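Local coordinates for protein glycosyl hydrolase (Aspergillus fumigatus, PDB 2X8R) that probably hydrolyses the beta-1,4 linkages between N-acetylmuramic acid and N-acetylglucosamine in bacterial peptidoglycan, as a lysozyme of glycoside hydrolase family 25, at residues A[2-7]-A[26-31]; A[90-95]-A[205-210]. One frame throughout, in Å; residues are numbered along the deposited sequence. Where two conformers were deposited one is given.

Overall arrangement
Both contacts are largely buried and belong to one barrel, with centres about 12 Å apart. Contact 1 pairs the first two parallel strands of its wall and combines main-chain hydrogen bonding with aromatic packing on both faces of the sheet. Contact 2 lies at the end of the barrel where the parallel strands begin: the loop leading into strand 95-97 meets the C-terminal helix 201-209 through aliphatic side chains, and the carbonyl oxygens of L207 and A208 find side-chain donors outside the two segments. The contacts meet inside the barrel, where F28 of contact 1 packs on L92 of contact 2.

Contact 1: residues A[2-7]-A[26-31]; sequences TTVQGF and AQFVMI
The F7 ring packs on V29 and the F28 ring on G6 where the first two parallel strands of a TIM-like barrel pair, joined by helix 18-23 in a beta-alpha-beta unit. The two rings occupy opposite faces of the sheet, and each is covered on one side by the partner strand. CG2 of V29 sits almost centrally over the F7 ring, 3.8 Å from its centroid, and the two side chains run alongside each other, pointing the same way. On the other face the F28 ring lies over the main chain of G6, whose CA is 3.5 Å from the centroid. Without a side chain at G6, the ring can come down directly over its CA; a chi1 of 67° sets CG between the backbone N and carbonyl carbon of F28 and brings the ring there. V4 O reaches the ring edge in plane, 3.4 Å from CE2 of F28. Nearer the start of the strands, CG1 of V4 packs across the aliphatic CB and CG of Q27. Outward from the pair, F7 leans on F18 and A21 of helix 18-23, whereas F28 faces the interior beside F197 and L204. Q27 N bonds to Q5 O at 2.8 Å. Two further backbone bonds flank V29 and set its register with F7: F7 N to F28 O, and M30 N to F7 O at 3.0 Å.

Contact 2: residues A[90-95]-A[205-210]; sequences RTLPGM and RKLASG
Aliphatic packing at the end of the barrel where the parallel strands begin seats the last turn of helix 201-209 on the loop before strand 95-97: L92 and P93 meet L207 and A208. The two helix residues share their side of the contact, and L207 reaches both loop residues. Its CG stands anti to the backbone N (chi1 174°), and the two methyls divide between them: CD1 meets CG of P93 at 4.0 Å, while CD2 meets CD2 of L92 at 4.2 Å. The proline ring lies across the leucine at about a right angle, with its CD also 3.6 Å from L207 O. CD2 of L92 packs in addition against CB of A208, at 4.3 Å. That same CB comes within 3.5 Å of T91 O, where loop and helix backbones pass close together. Here the carbonyl oxygens of T91 and A208, both acceptors, stand 3.3 Å apart; W85 NE1 hydrogen-bonds to A208 O and, weakly, to T91 O, which would ease the repulsion expected between them. R132 serves the helix end as well, through NH2 to L207 O and a weak bond from NH1 to A208 O. The C-terminal helix thus covers the end of the barrel at which its parallel strands start, a closure that fits the modified TIM-barrel fold of GH25 lysozymes.

Contact 1: residues A[2-7]-A[26-31]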
loop_
_atom_site.group_PDB
_atom_site.type_symbol
_atom_site.label_atom_id
_atom_site.label_comp_id
_atom_site.label_asym_id
_atom_site.label_seq_id
_atom_site.Cartn_x
_atom_site.Cartn_y
_atom_site.Cartn_z
ATOM N N THR A 2 18.292 -7.081 8.136
ATOM C CA THR A 2 17.102 -7.649 8.848
ATOM C C THR A 2 15.800 -7.088 8.276
ATOM O O THR A 2 15.841 -6.211 7.416
ATOM C CB THR A 2 17.170 -7.425 10.416
ATOM O OG1 THR A 2 16.215 -8.251 11.039
ATOM C CG2 THR A 2 16.929 -5.995 10.833
ATOM N N THR A 3 14.669 -7.597 8.763
ATOM C CA THR A 3 13.353 -7.094 8.334
ATOM C C THR A 3 12.469 -6.914 9.553
ATOM O O THR A 3 12.782 -7.427 10.640
ATOM C CB THR A 3 12.582 -8.062 7.379
ATOM O OG1 THR A 3 12.413 -9.343 7.995
ATOM C CG2 THR A 3 13.280 -8.215 6.070
ATOM N N VAL A 4 11.382 -6.171 9.380
ATOM C CA VAL A 4 10.358 -6.029 10.411
ATOM C C VAL A 4 9.063 -6.631 9.871
ATOM O O VAL A 4 8.669 -6.390 8.723
ATOM C CB VAL A 4 10.169 -4.571 10.791
ATOM C CG1 VAL A 4 9.055 -4.400 11.799
ATOM C CG2 VAL A 4 11.512 -3.979 11.370
ATOM N N GLN A 5 8.422 -7.449 10.690
ATOM C CA GLN A 5 7.182 -8.113 10.252
ATOM C C GLN A 5 6.030 -7.124 10.332
ATOM O O GLN A 5 5.915 -6.321 11.274
ATOM C CB GLN A 5 6.868 -9.320 11.154
ATOM C CG GLN A 5 5.549 -10.081 10.836
ATOM C CD GLN A 5 5.622 -10.874 9.533
ATOM O OE1 GLN A 5 4.757 -10.738 8.658
ATOM N NE2 GLN A 5 6.655 -11.707 9.391
ATOM N N GLY A 6 5.163 -7.194 9.340
ATOM C CA GLY A 6 3.901 -6.481 9.384
ATOM C C GLY A 6 2.886 -7.273 8.583
ATOM O O GLY A 6 3.103 -8.471 8.268
ATOM N N PHE A 7 1.782 -6.613 8.265
ATOM C CA PHE A 7 0.692 -7.283 7.523
ATOM C C PHE A 7 -0.257 -6.286 6.916
ATOM O O PHE A 7 -0.110 -5.099 7.155
ATOM C CB PHE A 7 -0.003 -8.380 8.366
ATOM C CG PHE A 7 -0.804 -7.908 9.598
ATOM C CD1 PHE A 7 -2.118 -8.348 9.755
ATOM C CD2 PHE A 7 -0.225 -7.163 10.622
ATOM C CE1 PHE A 7 -2.878 -8.004 10.872
ATOM C CE2 PHE A 7 -0.959 -6.807 11.790
ATOM C CZ PHE A 7 -2.284 -7.244 11.932
ATOM N N ALA A 26 4.551 -8.594 14.858
ATOM C CA ALA A 26 4.042 -7.636 13.844
ATOM C C ALA A 26 4.190 -6.229 14.428
ATOM O O ALA A 26 3.804 -5.979 15.600
ATOM C CB ALA A 26 2.567 -7.935 13.490
ATOM N N GLN A 27 4.710 -5.308 13.628
ATOM C CA GLN A 27 4.931 -3.951 14.134
ATOM C C GLN A 27 4.168 -2.925 13.353
ATOM O O GLN A 27 4.080 -1.765 13.773
ATOM C CB GLN A 27 6.421 -3.622 14.115
ATOM C CG GLN A 27 7.281 -4.611 14.906
ATOM C CD GLN A 27 7.029 -4.545 16.391
ATOM O OE1 GLN A 27 7.245 -5.534 17.110
ATOM N NE2 GLN A 27 6.567 -3.410 16.866
ATOM N N PHE A 28 3.655 -3.334 12.199
ATOM C CA PHE A 28 2.906 -2.392 11.374
ATOM C C PHE A 28 1.843 -3.096 10.588
ATOM O O PHE A 28 1.921 -4.305 10.309
ATOM C CB PHE A 28 3.831 -1.641 10.379
ATOM C CG PHE A 28 4.446 -2.531 9.291
ATOM C CD1 PHE A 28 3.840 -2.621 8.030
ATOM C CD2 PHE A 28 5.636 -3.224 9.518
ATOM C CE1 PHE A 28 4.417 -3.425 7.026
ATOM C CE2 PHE A 28 6.219 -4.042 8.532
ATOM C CZ PHE A 28 5.598 -4.133 7.270
ATOM N N VAL A 29 0.865 -2.317 10.183
ATOM C CA VAL A 29 -0.219 -2.875 9.355
ATOM C C VAL A 29 -0.777 -1.811 8.401
ATOM O O VAL A 29 -0.965 -0.656 8.794
ATOM C CB VAL A 29 -1.361 -3.417 10.269
ATOM C CG1 VAL A 29 -1.966 -2.309 11.142
ATOM C CG2 VAL A 29 -2.446 -4.148 9.474
ATOM N N MET A 30 -1.037 -2.233 7.161
ATOM C CA MET A 30 -1.720 -1.402 6.165
ATOM C C MET A 30 -3.144 -1.892 6.051
ATOM O O MET A 30 -3.398 -3.099 6.064
ATOM C CB MET A 30 -1.025 -1.469 4.803
ATOM C CG MET A 30 0.347 -0.826 4.799
ATOM S SD MET A 30 1.689 -1.944 5.139
ATOM C CE MET A 30 1.661 -2.929 3.637
ATOM N N ILE A 31 -4.074 -0.947 5.993
ATOM C CA ILE A 31 -5.512 -1.275 6.174
ATOM C C ILE A 31 -6.323 -0.680 5.044
ATOM O O ILE A 31 -6.234 0.515 4.824
ATOM C CB ILE A 31 -6.071 -0.727 7.524
ATOM C CG1 ILE A 31 -5.237 -1.274 8.706
ATOM C CG2 ILE A 31 -7.575 -1.132 7.658
ATOM C CD1 ILE A 31 -5.457 -0.440 10.007
#

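Contact 2: residues A[90-95]-A[205-210]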
loop_
_atom_site.group_PDB
_atom_site.type_symbol
_atom_site.label_atom_id
_atom_site.label_comp_id
_atom_site.label_asym_id
_atom_site.label_seq_id
_atom_site.Cartn_x
_atom_site.Cartn_y
_atom_site.Cartn_z
ATOM N N ARG A 90 2.806 7.454 14.643
ATOM C CA ARG A 90 1.915 6.305 14.518
ATOM C C ARG A 90 1.572 5.882 13.098
ATOM O O ARG A 90 1.004 4.780 12.898
ATOM C CB ARG A 90 0.608 6.589 15.266
ATOM C CG ARG A 90 0.796 6.875 16.756
ATOM C CD ARG A 90 1.463 5.686 17.466
ATOM N NE ARG A 90 0.850 4.387 17.150
ATOM C CZ ARG A 90 0.016 3.708 17.950
ATOM N NH1 ARG A 90 -0.332 4.165 19.163
ATOM N NH2 ARG A 90 -0.466 2.543 17.533
ATOM N N THR A 91 1.930 6.739 12.130
ATOM C CA THR A 91 1.251 6.649 10.817
ATOM C C THR A 91 2.195 6.361 9.648
ATOM O O THR A 91 3.120 7.120 9.408
ATOM C CB THR A 91 0.376 7.913 10.543
ATOM O OG1 THR A 91 -0.352 8.205 11.721
ATOM C CG2 THR A 91 -0.663 7.635 9.460
ATOM N N LEU A 92 1.908 5.281 8.900
ATOM C CA LEU A 92 2.647 5.021 7.661
ATOM C C LEU A 92 2.070 5.908 6.549
ATOM O O LEU A 92 0.881 6.262 6.568
ATOM C CB LEU A 92 2.524 3.561 7.262
ATOM C CG LEU A 92 3.169 2.534 8.209
ATOM C CD1 LEU A 92 2.854 1.117 7.655
ATOM C CD2 LEU A 92 4.639 2.769 8.385
ATOM N N PRO A 93 2.901 6.289 5.585
ATOM C CA PRO A 93 2.288 6.987 4.441
ATOM C C PRO A 93 1.247 6.088 3.740
ATOM O O PRO A 93 1.420 4.852 3.701
ATOM C CB PRO A 93 3.465 7.223 3.479
ATOM C CG PRO A 93 4.563 6.330 3.967
ATOM C CD PRO A 93 4.326 5.970 5.389
ATOM N N GLY A 94 0.197 6.694 3.186
ATOM C CA GLY A 94 -0.860 5.934 2.478
ATOM C C GLY A 94 -0.247 5.103 1.353
ATOM O O GLY A 94 0.757 5.461 0.769
ATOM N N MET A 95 -0.876 3.980 1.016
ATOM C CA MET A 95 -0.334 3.079 0.022
ATOM C C MET A 95 -1.364 2.969 -1.116
ATOM O O MET A 95 -2.568 2.774 -0.871
ATOM C CB MET A 95 -0.073 1.696 0.663
ATOM C CG MET A 95 0.278 0.609 -0.386
ATOM S SD MET A 95 0.731 -0.912 0.498
ATOM C CE MET A 95 -0.834 -1.763 0.566
ATOM N N ARG A 205 10.534 3.396 11.526
ATOM C CA ARG A 205 10.056 4.679 12.105
ATOM C C ARG A 205 10.369 5.906 11.203
ATOM O O ARG A 205 9.622 6.886 11.229
ATOM C CB ARG A 205 10.623 4.873 13.519
ATOM C CG ARG A 205 10.053 3.831 14.475
ATOM C CD ARG A 205 10.179 4.208 15.977
ATOM N NE ARG A 205 9.860 3.074 16.847
ATOM C CZ ARG A 205 8.631 2.664 17.172
ATOM N NH1 ARG A 205 7.542 3.286 16.712
ATOM N NH2 ARG A 205 8.482 1.615 17.975
ATOM N N LYS A 206 11.466 5.852 10.441
ATOM C CA LYS A 206 11.788 6.924 9.491
ATOM C C LYS A 206 10.832 6.902 8.302
ATOM O O LYS A 206 10.462 7.955 7.775
ATOM C CB LYS A 206 13.218 6.806 8.973
ATOM C CG LYS A 206 14.325 7.190 9.943
ATOM C CD LYS A 206 15.628 7.352 9.117
ATOM C CE LYS A 206 16.893 7.373 9.954
ATOM N NZ LYS A 206 16.672 8.101 11.235
ATOM N N LEU A 207 10.435 5.709 7.863
ATOM C CA LEU A 207 9.389 5.641 6.814
ATOM C C LEU A 207 8.127 6.332 7.357
ATOM O O LEU A 207 7.482 7.068 6.623
ATOM C CB LEU A 207 9.074 4.180 6.448
ATOM C CG LEU A 207 7.904 3.940 5.466
ATOM C CD1 LEU A 207 8.152 4.591 4.064
ATOM C CD2 LEU A 207 7.583 2.442 5.425
ATOM N N ALA A 208 7.778 6.074 8.616
ATOM C CA ALA A 208 6.576 6.715 9.228
ATOM C C ALA A 208 6.747 8.234 9.314
ATOM O O ALA A 208 5.858 8.977 8.888
ATOM C CB ALA A 208 6.271 6.105 10.622
ATOM N N SER A 209 7.890 8.698 9.836
ATOM C CA SER A 209 8.062 10.154 10.072
ATOM C C SER A 209 8.338 10.961 8.825
ATOM O O SER A 209 7.998 12.167 8.779
ATOM C CB SER A 209 9.194 10.408 11.064
ATOM O OG SER A 209 10.411 10.074 10.453
ATOM N N GLY A 210 8.979 10.328 7.841
ATOM C CA GLY A 210 9.557 11.043 6.681
ATOM C C GLY A 210 10.803 11.819 7.083
ATOM O O GLY A 210 11.188 11.760 8.252
#